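Acetyltransferase-like, GNAT family (Bacteroides thetaiotaomicron, PDB 3EY5) probably catalyses the transfer of an acetyl group from acetyl-CoA to an amino group of an acceptor whose identity is not established. Local coordinates at residues L24-E27 with E33-E36; E42-D45 with H51-I54; V110-E115 with E134-Q139; Q139-Y142 with D147-P150. One frame throughout, in Å; residues are numbered along the deposited sequence.

Interaction 1: L24-E27 with E33-E36; sequences LLVE and EYRE
Leu-25 lays its isobutyl end over one face of the Tyr-34 ring, with CG of Leu-25 4.1 Å from CG of Tyr-34 and CD2 of Leu-25 4.0 Å from CD1 of Tyr-34. The overlap therefore falls on the inner half of the ring, offset from its middle. Val-26, the next residue of helix 15-28, takes the far half: its CG2 comes within 3.5 Å of Tyr-34 OH and 4.0 Å of Tyr-34 CZ, approaching obliquely. The Tyr-34 first torsion of 49°, which sets CG between the backbone N and the carbonyl carbon, is the one with which the ring lies against the helix. At its outer end the phenol is tied by water: one molecule lies in the ring plane, 2.8 Å from Tyr-34 OH, and donates to Val-26 O at 2.9 Å. Phe-29 and His-78 add further contacts to Tyr-34, while Leu-25 and Val-26 also rest on Leu-37 of the following helix. With an alanine in place of Tyr-34, a gap would probably open beside Leu-25 and Val-26, and the water on Val-26 O would lose its phenol partner. The loop 33-36 thus folds back onto the helix it follows and leads, through the N-cap residue Glu-36, into helix 37-46, the pair of helices that follows the first strand of the GNAT fold.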
loop_
_atom_site.group_PDB
_atom_site.type_symbol
_atom_site.label_atom_id
_atom_site.label_comp_id
_atom_site.label_asym_id
_atom_site.label_seq_id
_atom_site.Cartn_x
_atom_site.Cartn_y
_atom_site.Cartn_z
ATOM N N LEU A 24 -0.359 -14.396 2.014
ATOM C CA LEU A 24 -1.198 -13.406 2.643
ATOM C C LEU A 24 -1.777 -12.396 1.627
ATOM O O LEU A 24 -2.969 -12.041 1.683
ATOM C CB LEU A 24 -0.385 -12.717 3.731
ATOM C CG LEU A 24 -1.054 -11.628 4.531
ATOM C CD1 LEU A 24 -2.432 -12.121 5.065
ATOM C CD2 LEU A 24 -0.110 -11.193 5.673
ATOM N N LEU A 25 -0.931 -11.947 0.706
ATOM C CA LEU A 25 -1.365 -11.132 -0.433
ATOM C C LEU A 25 -2.507 -11.770 -1.248
ATOM O O LEU A 25 -3.510 -11.123 -1.541
ATOM C CB LEU A 25 -0.188 -10.886 -1.380
ATOM C CG LEU A 25 -0.463 -10.066 -2.649
ATOM C CD1 LEU A 25 -0.788 -8.623 -2.351
ATOM C CD2 LEU A 25 0.733 -10.191 -3.619
ATOM N N VAL A 26 -2.350 -13.034 -1.622
ATOM C CA VAL A 26 -3.335 -13.659 -2.494
ATOM C C VAL A 26 -4.655 -13.860 -1.721
ATOM O O VAL A 26 -5.744 -13.861 -2.286
ATOM C CB VAL A 26 -2.761 -14.977 -3.053
ATOM C CG1 VAL A 26 -3.841 -15.860 -3.690
ATOM C CG2 VAL A 26 -1.631 -14.653 -4.062
ATOM N N GLU A 27 -4.537 -14.000 -0.413
ATOM C CA GLU A 27 -5.699 -14.232 0.422
ATOM C C GLU A 27 -6.410 -12.949 0.797
ATOM O O GLU A 27 -7.583 -12.986 1.124
ATOM C CB GLU A 27 -5.339 -15.064 1.662
ATOM C CG GLU A 27 -5.187 -16.550 1.375
ATOM C CD GLU A 27 -6.042 -17.038 0.193
ATOM O OE1 GLU A 27 -7.275 -16.748 0.134
ATOM O OE2 GLU A 27 -5.474 -17.738 -0.692
ATOM N N GLU A 33 -6.368 -7.260 -8.310
ATOM C CA GLU A 33 -5.862 -6.140 -7.503
ATOM C C GLU A 33 -4.412 -6.208 -7.102
ATOM O O GLU A 33 -3.956 -5.452 -6.237
ATOM C CB GLU A 33 -6.712 -5.927 -6.266
ATOM C CG GLU A 33 -7.986 -5.214 -6.612
ATOM C CD GLU A 33 -8.858 -4.982 -5.410
ATOM O OE1 GLU A 33 -8.421 -4.292 -4.446
ATOM O OE2 GLU A 33 -9.987 -5.503 -5.448
ATOM N N TYR A 34 -3.659 -7.086 -7.731
ATOM C CA TYR A 34 -2.202 -7.003 -7.565
ATOM C C TYR A 34 -1.582 -7.497 -8.823
ATOM O O TYR A 34 -2.231 -8.130 -9.622
ATOM C CB TYR A 34 -1.709 -7.793 -6.328
ATOM C CG TYR A 34 -2.265 -9.193 -6.261
ATOM C CD1 TYR A 34 -1.618 -10.260 -6.896
ATOM C CD2 TYR A 34 -3.471 -9.451 -5.598
ATOM C CE1 TYR A 34 -2.153 -11.553 -6.858
ATOM C CE2 TYR A 34 -4.013 -10.747 -5.560
ATOM C CZ TYR A 34 -3.350 -11.774 -6.188
ATOM O OH TYR A 34 -3.877 -13.031 -6.131
ATOM N N ARG A 35 -0.310 -7.214 -9.026
ATOM C CA ARG A 35 0.284 -7.639 -10.281
ATOM C C ARG A 35 0.484 -9.152 -10.315
ATOM O O ARG A 35 0.411 -9.818 -9.293
ATOM C CB ARG A 35 1.563 -6.855 -10.569
ATOM C CG ARG A 35 2.580 -6.869 -9.448
ATOM C CD ARG A 35 3.718 -5.907 -9.815
ATOM N NE ARG A 35 3.531 -4.536 -9.310
ATOM C CZ ARG A 35 3.306 -3.467 -10.072
ATOM N NH1 ARG A 35 3.209 -3.594 -11.385
ATOM N NH2 ARG A 35 3.173 -2.266 -9.517
ATOM N N GLU A 36 0.711 -9.685 -11.508
ATOM C CA GLU A 36 1.055 -11.098 -11.660
ATOM C C GLU A 36 2.210 -11.458 -10.711
ATOM O O GLU A 36 3.147 -10.685 -10.523
ATOM C CB GLU A 36 1.378 -11.452 -13.125
ATOM C CG GLU A 36 0.864 -12.865 -13.549
ATOM C CD GLU A 36 1.144 -13.974 -12.485
ATOM O OE1 GLU A 36 2.252 -14.602 -12.524
ATOM O OE2 GLU A 36 0.259 -14.199 -11.601
HETATM O O HOH W 1 -6.421 -13.533 -5.041
#

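Interaction 2: E42-D45 with H51-I54; sequences EYTD and HNNI
Thr-44 on helix 37-46 and Asn-52 on strand 50-57 form the closest CA pair of the two segments, at 6.0 Å, and their side chains carry the direct contact. Asn-52 points toward the helix and donates through ND2 to Thr-44 OG1 at 3.0 Å. The evidence for a well-formed bond is angular: N-H...O is 178°, and OG1 lies in the amide plane, only 1° out of it. The threonine first torsion of -66° sets OG1 beside its own backbone N, where the hydroxyl also bonds Leu-40 O one helical turn earlier. The threonine methyl turns to the strand as well, CG2 standing 4.0 Å from Asn-52 CB, so aliphatic contact accompanies the polar one. Beside this pair a water bridges the backbones, donating to Thr-44 O at 3.1 Å and accepting from Asn-52 N at 3.1 Å. Tyr-18 of helix 15-28 touches both side chains and Met-21 packs on Asn-52, so the link sits where two helices meet one face of the central sheet. Chemically, since Leu-40 O can only accept, the Thr-44 hydroxyl donates within the helix and accepts from Asn-52 ND2; both roles of this buried oxygen are filled, and the geometry is consistent with the modelled amide orientation of Asn-52, NH2 rather than the oxygen facing OG1.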
loop_
_atom_site.group_PDB
_atom_site.type_symbol
_atom_site.label_atom_id
_atom_site.label_comp_id
_atom_site.label_asym_id
_atom_site.label_seq_id
_atom_site.Cartn_x
_atom_site.Cartn_y
_atom_site.Cartn_z
ATOM N N GLU A 42 9.832 -10.186 -9.537
ATOM C CA GLU A 42 10.770 -9.374 -10.290
ATOM C C GLU A 42 10.928 -7.943 -9.726
ATOM O O GLU A 42 12.050 -7.453 -9.605
ATOM C CB GLU A 42 10.367 -9.361 -11.767
ATOM C CG GLU A 42 10.458 -10.775 -12.425
ATOM C CD GLU A 42 9.743 -10.926 -13.793
ATOM O OE1 GLU A 42 9.249 -9.938 -14.385
ATOM O OE2 GLU A 42 9.689 -12.071 -14.288
ATOM N N TYR A 43 9.814 -7.295 -9.368
ATOM C CA TYR A 43 9.840 -5.949 -8.783
ATOM C C TYR A 43 10.585 -5.985 -7.450
ATOM O O TYR A 43 11.428 -5.134 -7.162
ATOM C CB TYR A 43 8.402 -5.411 -8.579
ATOM C CG TYR A 43 7.749 -4.781 -9.812
ATOM C CD1 TYR A 43 7.416 -3.422 -9.840
ATOM C CD2 TYR A 43 7.472 -5.539 -10.956
ATOM C CE1 TYR A 43 6.829 -2.840 -10.994
ATOM C CE2 TYR A 43 6.871 -4.972 -12.097
ATOM C CZ TYR A 43 6.551 -3.637 -12.111
ATOM O OH TYR A 43 5.976 -3.088 -13.238
ATOM N N THR A 44 10.258 -6.978 -6.636
ATOM C CA THR A 44 10.884 -7.133 -5.328
ATOM C C THR A 44 12.438 -7.086 -5.395
ATOM O O THR A 44 13.061 -6.211 -4.785
ATOM C CB THR A 44 10.360 -8.402 -4.614
ATOM O OG1 THR A 44 8.966 -8.236 -4.309
ATOM C CG2 THR A 44 11.136 -8.669 -3.332
ATOM N N ASP A 45 13.056 -7.977 -6.157
ATOM C CA ASP A 45 14.537 -7.988 -6.244
ATOM C C ASP A 45 15.143 -7.078 -7.305
ATOM O O ASP A 45 16.300 -6.681 -7.203
ATOM C CB ASP A 45 15.051 -9.391 -6.494
ATOM C CG ASP A 45 14.180 -10.449 -5.890
ATOM O OD1 ASP A 45 13.829 -10.368 -4.683
ATOM O OD2 ASP A 45 13.860 -11.383 -6.643
ATOM N N HIS A 51 9.877 -1.454 -2.510
ATOM C CA HIS A 51 10.287 -2.090 -1.275
ATOM C C HIS A 51 9.198 -3.014 -0.753
ATOM O O HIS A 51 8.069 -2.579 -0.467
ATOM C CB HIS A 51 10.611 -1.044 -0.211
ATOM C CG HIS A 51 11.694 -0.090 -0.606
ATOM N ND1 HIS A 51 13.027 -0.336 -0.360
ATOM C CD2 HIS A 51 11.643 1.108 -1.239
ATOM C CE1 HIS A 51 13.755 0.672 -0.814
ATOM N NE2 HIS A 51 12.938 1.555 -1.359
ATOM N N ASN A 52 9.556 -4.286 -0.634
ATOM C CA ASN A 52 8.674 -5.298 -0.069
ATOM C C ASN A 52 9.103 -5.599 1.370
ATOM O O ASN A 52 10.256 -5.954 1.609
ATOM C CB ASN A 52 8.756 -6.564 -0.942
ATOM C CG ASN A 52 7.554 -7.472 -0.782
ATOM O OD1 ASN A 52 6.878 -7.470 0.269
ATOM N ND2 ASN A 52 7.260 -8.257 -1.844
ATOM N N ASN A 53 8.195 -5.426 2.328
ATOM C CA ASN A 53 8.555 -5.567 3.729
ATOM C C ASN A 53 7.624 -6.453 4.507
ATOM O O ASN A 53 6.402 -6.368 4.348
ATOM C CB ASN A 53 8.604 -4.210 4.452
ATOM C CG ASN A 53 9.394 -3.168 3.702
ATOM O OD1 ASN A 53 10.540 -2.870 4.055
ATOM N ND2 ASN A 53 8.764 -2.560 2.673
ATOM N N ILE A 54 8.208 -7.280 5.377
ATOM C CA ILE A 54 7.428 -8.086 6.313
ATOM C C ILE A 54 7.309 -7.274 7.602
ATOM O O ILE A 54 8.212 -6.493 7.982
ATOM C CB ILE A 54 7.999 -9.538 6.499
ATOM C CG1 ILE A 54 7.189 -10.308 7.532
ATOM C CG2 ILE A 54 9.449 -9.499 6.936
ATOM C CD1 ILE A 54 7.466 -11.804 7.536
HETATM O O HOH W 2 12.228 -4.843 -2.082
#

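Interaction 3: V110-E115 with E134-Q139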
loop_
_atom_site.group_PDB
_atom_site.type_symbol
_atom_site.label_atom_id
_atom_site.label_comp_id
_atom_site.label_asym_id
_atom_site.label_seq_id
_atom_site.Cartn_x
_atom_site.Cartn_y
_atom_site.Cartn_z
ATOM N N VAL A 110 -7.548 4.485 -1.339
ATOM C CA VAL A 110 -8.680 3.829 -0.702
ATOM C C VAL A 110 -9.857 3.801 -1.669
ATOM O O VAL A 110 -9.965 4.622 -2.573
ATOM C CB VAL A 110 -9.144 4.491 0.617
ATOM C CG1 VAL A 110 -8.078 4.395 1.660
ATOM C CG2 VAL A 110 -9.559 5.917 0.398
ATOM N N GLU A 111 -10.711 2.823 -1.465
ATOM C CA GLU A 111 -12.017 2.787 -2.098
ATOM C C GLU A 111 -12.884 4.011 -1.786
ATOM O O GLU A 111 -12.788 4.588 -0.682
ATOM C CB GLU A 111 -12.726 1.522 -1.657
ATOM C CG GLU A 111 -12.414 0.384 -2.587
ATOM C CD GLU A 111 -13.215 0.549 -3.870
ATOM O OE1 GLU A 111 -13.026 -0.262 -4.808
ATOM O OE2 GLU A 111 -14.043 1.505 -3.929
ATOM N N ARG A 112 -13.703 4.428 -2.750
ATOM C CA ARG A 112 -14.574 5.580 -2.511
ATOM C C ARG A 112 -15.736 5.153 -1.596
ATOM O O ARG A 112 -16.154 3.989 -1.640
ATOM C CB ARG A 112 -15.042 6.245 -3.823
ATOM C CG ARG A 112 -13.904 6.767 -4.614
ATOM C CD ARG A 112 -14.431 7.630 -5.736
ATOM N NE ARG A 112 -13.372 7.971 -6.663
ATOM C CZ ARG A 112 -13.595 8.569 -7.825
ATOM N NH1 ARG A 112 -14.829 8.875 -8.161
ATOM N NH2 ARG A 112 -12.590 8.831 -8.646
ATOM N N PRO A 113 -16.216 6.079 -0.722
ATOM C CA PRO A 113 -17.128 5.657 0.337
ATOM C C PRO A 113 -18.517 5.334 -0.187
ATOM O O PRO A 113 -19.489 6.012 0.133
ATOM C CB PRO A 113 -17.177 6.863 1.268
ATOM C CG PRO A 113 -16.819 7.997 0.449
ATOM C CD PRO A 113 -15.810 7.483 -0.534
ATOM N N VAL A 114 -18.618 4.275 -0.955
ATOM C CA VAL A 114 -19.913 3.829 -1.396
ATOM C C VAL A 114 -20.473 2.811 -0.404
ATOM O O VAL A 114 -21.568 2.991 0.104
ATOM C CB VAL A 114 -19.839 3.274 -2.798
ATOM C CG1 VAL A 114 -21.076 2.436 -3.103
ATOM C CG2 VAL A 114 -19.683 4.449 -3.805
ATOM N N GLU A 115 -19.701 1.773 -0.105
ATOM C CA GLU A 115 -20.163 0.771 0.850
ATOM C C GLU A 115 -19.728 1.098 2.281
ATOM O O GLU A 115 -18.813 1.916 2.509
ATOM C CB GLU A 115 -19.694 -0.625 0.431
ATOM C CG GLU A 115 -20.044 -1.004 -1.014
ATOM C CD GLU A 115 -21.506 -1.333 -1.209
ATOM O OE1 GLU A 115 -22.330 -0.399 -1.297
ATOM O OE2 GLU A 115 -21.828 -2.537 -1.296
ATOM N N GLU A 134 -10.220 14.488 -2.122
ATOM C CA GLU A 134 -11.453 14.344 -2.898
ATOM C C GLU A 134 -11.215 14.590 -4.387
ATOM O O GLU A 134 -12.007 15.284 -5.028
ATOM C CB GLU A 134 -12.480 15.373 -2.418
ATOM C CG GLU A 134 -12.403 15.720 -0.940
ATOM C CD GLU A 134 -13.462 14.998 -0.141
ATOM O OE1 GLU A 134 -13.794 15.468 0.976
ATOM O OE2 GLU A 134 -13.969 13.965 -0.646
ATOM N N LYS A 135 -10.127 14.079 -4.929
ATOM C CA LYS A 135 -9.826 14.335 -6.311
ATOM C C LYS A 135 -10.373 13.135 -7.051
ATOM O O LYS A 135 -10.485 12.064 -6.484
ATOM C CB LYS A 135 -8.307 14.493 -6.480
ATOM C CG LYS A 135 -7.761 15.696 -5.711
ATOM C CD LYS A 135 -7.939 16.950 -6.548
ATOM C CE LYS A 135 -7.950 18.230 -5.741
ATOM N NZ LYS A 135 -7.870 19.379 -6.746
ATOM N N ASP A 136 -10.720 13.308 -8.312
ATOM C CA ASP A 136 -11.301 12.221 -9.072
ATOM C C ASP A 136 -10.190 11.235 -9.535
ATOM O O ASP A 136 -9.889 11.133 -10.727
ATOM C CB ASP A 136 -12.070 12.785 -10.277
ATOM C CG ASP A 136 -12.886 11.714 -11.010
ATOM O OD1 ASP A 136 -13.264 10.694 -10.365
ATOM O OD2 ASP A 136 -13.154 11.888 -12.234
ATOM N N TYR A 137 -9.598 10.515 -8.587
ATOM C CA TYR A 137 -8.533 9.567 -8.869
ATOM C C TYR A 137 -9.075 8.188 -9.383
ATOM O O TYR A 137 -10.147 7.724 -8.951
ATOM C CB TYR A 137 -7.707 9.360 -7.601
ATOM C CG TYR A 137 -6.558 8.397 -7.836
ATOM C CD1 TYR A 137 -5.466 8.774 -8.606
ATOM C CD2 TYR A 137 -6.567 7.127 -7.294
ATOM C CE1 TYR A 137 -4.386 7.896 -8.850
ATOM C CE2 TYR A 137 -5.508 6.234 -7.529
ATOM C CZ TYR A 137 -4.428 6.621 -8.334
ATOM O OH TYR A 137 -3.353 5.749 -8.571
ATOM N N TYR A 138 -8.306 7.556 -10.273
ATOM C CA TYR A 138 -8.542 6.187 -10.763
ATOM C C TYR A 138 -7.272 5.364 -10.693
ATOM O O TYR A 138 -6.213 5.826 -11.129
ATOM C CB TYR A 138 -9.033 6.208 -12.228
ATOM C CG TYR A 138 -10.491 6.637 -12.330
ATOM C CD1 TYR A 138 -10.831 7.982 -12.393
ATOM C CD2 TYR A 138 -11.523 5.688 -12.314
ATOM C CE1 TYR A 138 -12.158 8.381 -12.434
ATOM C CE2 TYR A 138 -12.848 6.073 -12.375
ATOM C CZ TYR A 138 -13.151 7.419 -12.428
ATOM O OH TYR A 138 -14.452 7.821 -12.498
ATOM N N GLN A 139 -7.360 4.156 -10.142
ATOM C CA GLN A 139 -6.262 3.210 -10.240
ATOM C C GLN A 139 -6.309 2.498 -11.601
ATOM O O GLN A 139 -7.274 1.779 -11.890
ATOM C CB GLN A 139 -6.356 2.175 -9.121
ATOM C CG GLN A 139 -5.154 1.225 -9.088
ATOM C CD GLN A 139 -5.415 0.026 -8.208
ATOM O OE1 GLN A 139 -5.443 -1.109 -8.684
ATOM N NE2 GLN A 139 -5.643 0.268 -6.931
#
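Arg-112 reaches across to Asp-136 and Tyr-137 with an extended chain, and the tight part of the contact is concentrated on one atom, NH2. It donates to Asp-136 OD1 at 2.6 Å and to Tyr-137 O at 2.7 Å, with N-H...O angles of 148° and 144°; both acceptors lie at the guanidinium edge, somewhat out of its plane. The carboxylate is met on its anti side and is turned 64° from the guanidinium. Both terminal nitrogens share Asp-136 OD1, which lies nearer NH2, so the bond from Arg-112 NH1 is long at 3.3 Å and weak. NE bonds Met-151 O, a further acceptor that fixes the group's rotation. The acceptors stand together because the chain turns a corner here: Asp-136 is the centre of an inverse gamma turn, marked by Tyr-137 N to Lys-135 O at 2.8 Å, between strands 131-134 and 136-139, both of which pair with strand 149-156. A methionine in place of Arg-112 would probably leave the Asp-136 carboxylate without its counter-charge and Tyr-137 O without this donor. The looser side is over Tyr-138, whose ring has NH2 of Arg-112 above one face, near the rim, 3.8 Å from CE1; the cation-pi distance, CZ of Arg-112 to the ring centroid, is a long 5.1 Å and at most weakly attractive. Asp-136 is exposed to solvent, as is Pro-113, where a second inverse gamma turn leads away toward helix 116-127.

Interaction 4: Q139-Y142 with D147-P150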
loop_
_atom_site.group_PDB
_atom_site.type_symbol
_atom_site.label_atom_id
_atom_site.label_comp_id
_atom_site.label_asym_id
_atom_site.label_seq_id
_atom_site.Cartn_x
_atom_site.Cartn_y
_atom_site.Cartn_z
ATOM N N GLN A 139 -7.360 4.156 -10.142
ATOM C CA GLN A 139 -6.262 3.210 -10.240
ATOM C C GLN A 139 -6.309 2.498 -11.601
ATOM O O GLN A 139 -7.274 1.779 -11.890
ATOM C CB GLN A 139 -6.356 2.175 -9.121
ATOM C CG GLN A 139 -5.154 1.225 -9.088
ATOM C CD GLN A 139 -5.415 0.026 -8.208
ATOM O OE1 GLN A 139 -5.443 -1.109 -8.684
ATOM N NE2 GLN A 139 -5.643 0.268 -6.931
ATOM N N PRO A 140 -5.246 2.679 -12.436
ATOM C CA PRO A 140 -5.098 1.945 -13.693
ATOM C C PRO A 140 -5.102 0.458 -13.367
ATOM O O PRO A 140 -4.724 0.094 -12.274
ATOM C CB PRO A 140 -3.689 2.357 -14.204
ATOM C CG PRO A 140 -3.363 3.627 -13.481
ATOM C CD PRO A 140 -4.022 3.429 -12.095
ATOM N N PRO A 141 -5.531 -0.409 -14.313
ATOM C CA PRO A 141 -5.637 -1.850 -14.017
ATOM C C PRO A 141 -4.274 -2.517 -13.901
ATOM O O PRO A 141 -3.342 -2.154 -14.625
ATOM C CB PRO A 141 -6.324 -2.416 -15.265
ATOM C CG PRO A 141 -6.009 -1.411 -16.382
ATOM C CD PRO A 141 -5.981 -0.079 -15.682
ATOM N N TYR A 142 -4.166 -3.515 -13.031
ATOM C CA TYR A 142 -2.981 -4.367 -13.055
ATOM C C TYR A 142 -2.961 -5.266 -14.279
ATOM O O TYR A 142 -1.895 -5.542 -14.825
ATOM C CB TYR A 142 -2.882 -5.209 -11.791
ATOM C CG TYR A 142 -2.375 -4.439 -10.591
ATOM C CD1 TYR A 142 -1.032 -4.068 -10.501
ATOM C CD2 TYR A 142 -3.227 -4.070 -9.563
ATOM C CE1 TYR A 142 -0.546 -3.348 -9.396
ATOM C CE2 TYR A 142 -2.739 -3.322 -8.429
ATOM C CZ TYR A 142 -1.404 -2.996 -8.360
ATOM O OH TYR A 142 -0.899 -2.296 -7.277
ATOM N N ASP A 147 -10.652 -3.191 -15.451
ATOM C CA ASP A 147 -11.099 -1.788 -15.318
ATOM C C ASP A 147 -10.133 -0.812 -14.615
ATOM O O ASP A 147 -9.391 -1.201 -13.744
ATOM C CB ASP A 147 -12.444 -1.738 -14.578
ATOM C CG ASP A 147 -13.510 -2.585 -15.248
ATOM O OD1 ASP A 147 -13.456 -2.745 -16.502
ATOM O OD2 ASP A 147 -14.404 -3.103 -14.509
ATOM N N PHE A 148 -10.184 0.466 -14.996
ATOM C CA PHE A 148 -9.658 1.563 -14.149
ATOM C C PHE A 148 -10.560 1.677 -12.911
ATOM O O PHE A 148 -11.763 1.716 -13.044
ATOM C CB PHE A 148 -9.660 2.893 -14.911
ATOM C CG PHE A 148 -8.439 3.104 -15.773
ATOM C CD1 PHE A 148 -7.475 4.032 -15.412
ATOM C CD2 PHE A 148 -8.235 2.336 -16.933
ATOM C CE1 PHE A 148 -6.299 4.233 -16.235
ATOM C CE2 PHE A 148 -7.087 2.537 -17.730
ATOM C CZ PHE A 148 -6.129 3.496 -17.366
ATOM N N LEU A 149 -9.984 1.723 -11.721
ATOM C CA LEU A 149 -10.805 1.645 -10.506
ATOM C C LEU A 149 -10.954 3.006 -9.815
ATOM O O LEU A 149 -9.961 3.615 -9.469
ATOM C CB LEU A 149 -10.249 0.598 -9.529
ATOM C CG LEU A 149 -9.972 -0.799 -10.097
ATOM C CD1 LEU A 149 -9.206 -1.613 -9.054
ATOM C CD2 LEU A 149 -11.280 -1.506 -10.553
ATOM N N PRO A 150 -12.201 3.483 -9.632
ATOM C CA PRO A 150 -12.380 4.769 -8.955
ATOM C C PRO A 150 -11.864 4.639 -7.511
ATOM O O PRO A 150 -12.113 3.625 -6.892
ATOM C CB PRO A 150 -13.900 4.984 -8.981
ATOM C CG PRO A 150 -14.478 3.846 -9.804
ATOM C CD PRO A 150 -13.462 2.750 -9.832
#
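Gln-139 and Leu-149 form the closing antiparallel pair of a long-looped beta hairpin, in which strand 136-139 turns back alongside strand 149-156 at the edge of the central sheet. Two backbone bonds identify a hydrogen-bonded pair: Gln-139 N to Leu-149 O and Leu-149 N to Gln-139 O, each 2.7 Å long, with N-H...O angles of 155° and 166°. Their side chains run side by side on the same face, Gln-139 OE1 lying 3.8 Å from Leu-149 CD1, while Gln-139 NE2 is occupied by Glu-109. Beyond the pair, Phe-148 takes over. With CG beside the backbone N (chi1 -85°), its ring comes across both prolines, and the same face receives Pro-140 CA and Pro-141 CD, 3.9 and 3.7 Å from the ring centroid. Both are CH-pi contacts, offset toward the rim. Pro-140 CB adds a touch at 3.8 Å from Phe-148 CE1, and Phe-148 CA sends its C-H toward Gln-139 O, 3.3 Å away. Tyr-177 and Val-179 pack on Pro-140 from the C-terminal end of the chain. Chemically the contact changes character at this point: the next hydrogen-bonded pair would be Pro-141 with Asp-147, and Pro-141 has no N-H to give; its CB instead meets Asp-147 O at 3.6 Å, and aromatic-to-proline packing takes up where the hydrogen bonding stops.

From the N terminus the contacts follow in series, none nested or crossed. Interaction 1 closes the turn between helices 15-28 and 37-46, and interaction 2 the shorter connection from helix 37-46 to strand 50-57; they touch where Arg-35 packs on Tyr-43. Interaction 3 closes a longer excursion through helix 116-127 and strand 131-134. It ends at Gln-139, where interaction 4 begins and closes the hairpin into strand 149-156. Interactions 2 and 3 lie on opposite sides of the chain's centre, about 26 Å apart between centres, yet reach the same sheet. Tyr-142 joins the two halves, packing against backbone atoms of 33-35, so interaction 4 meets interaction 1.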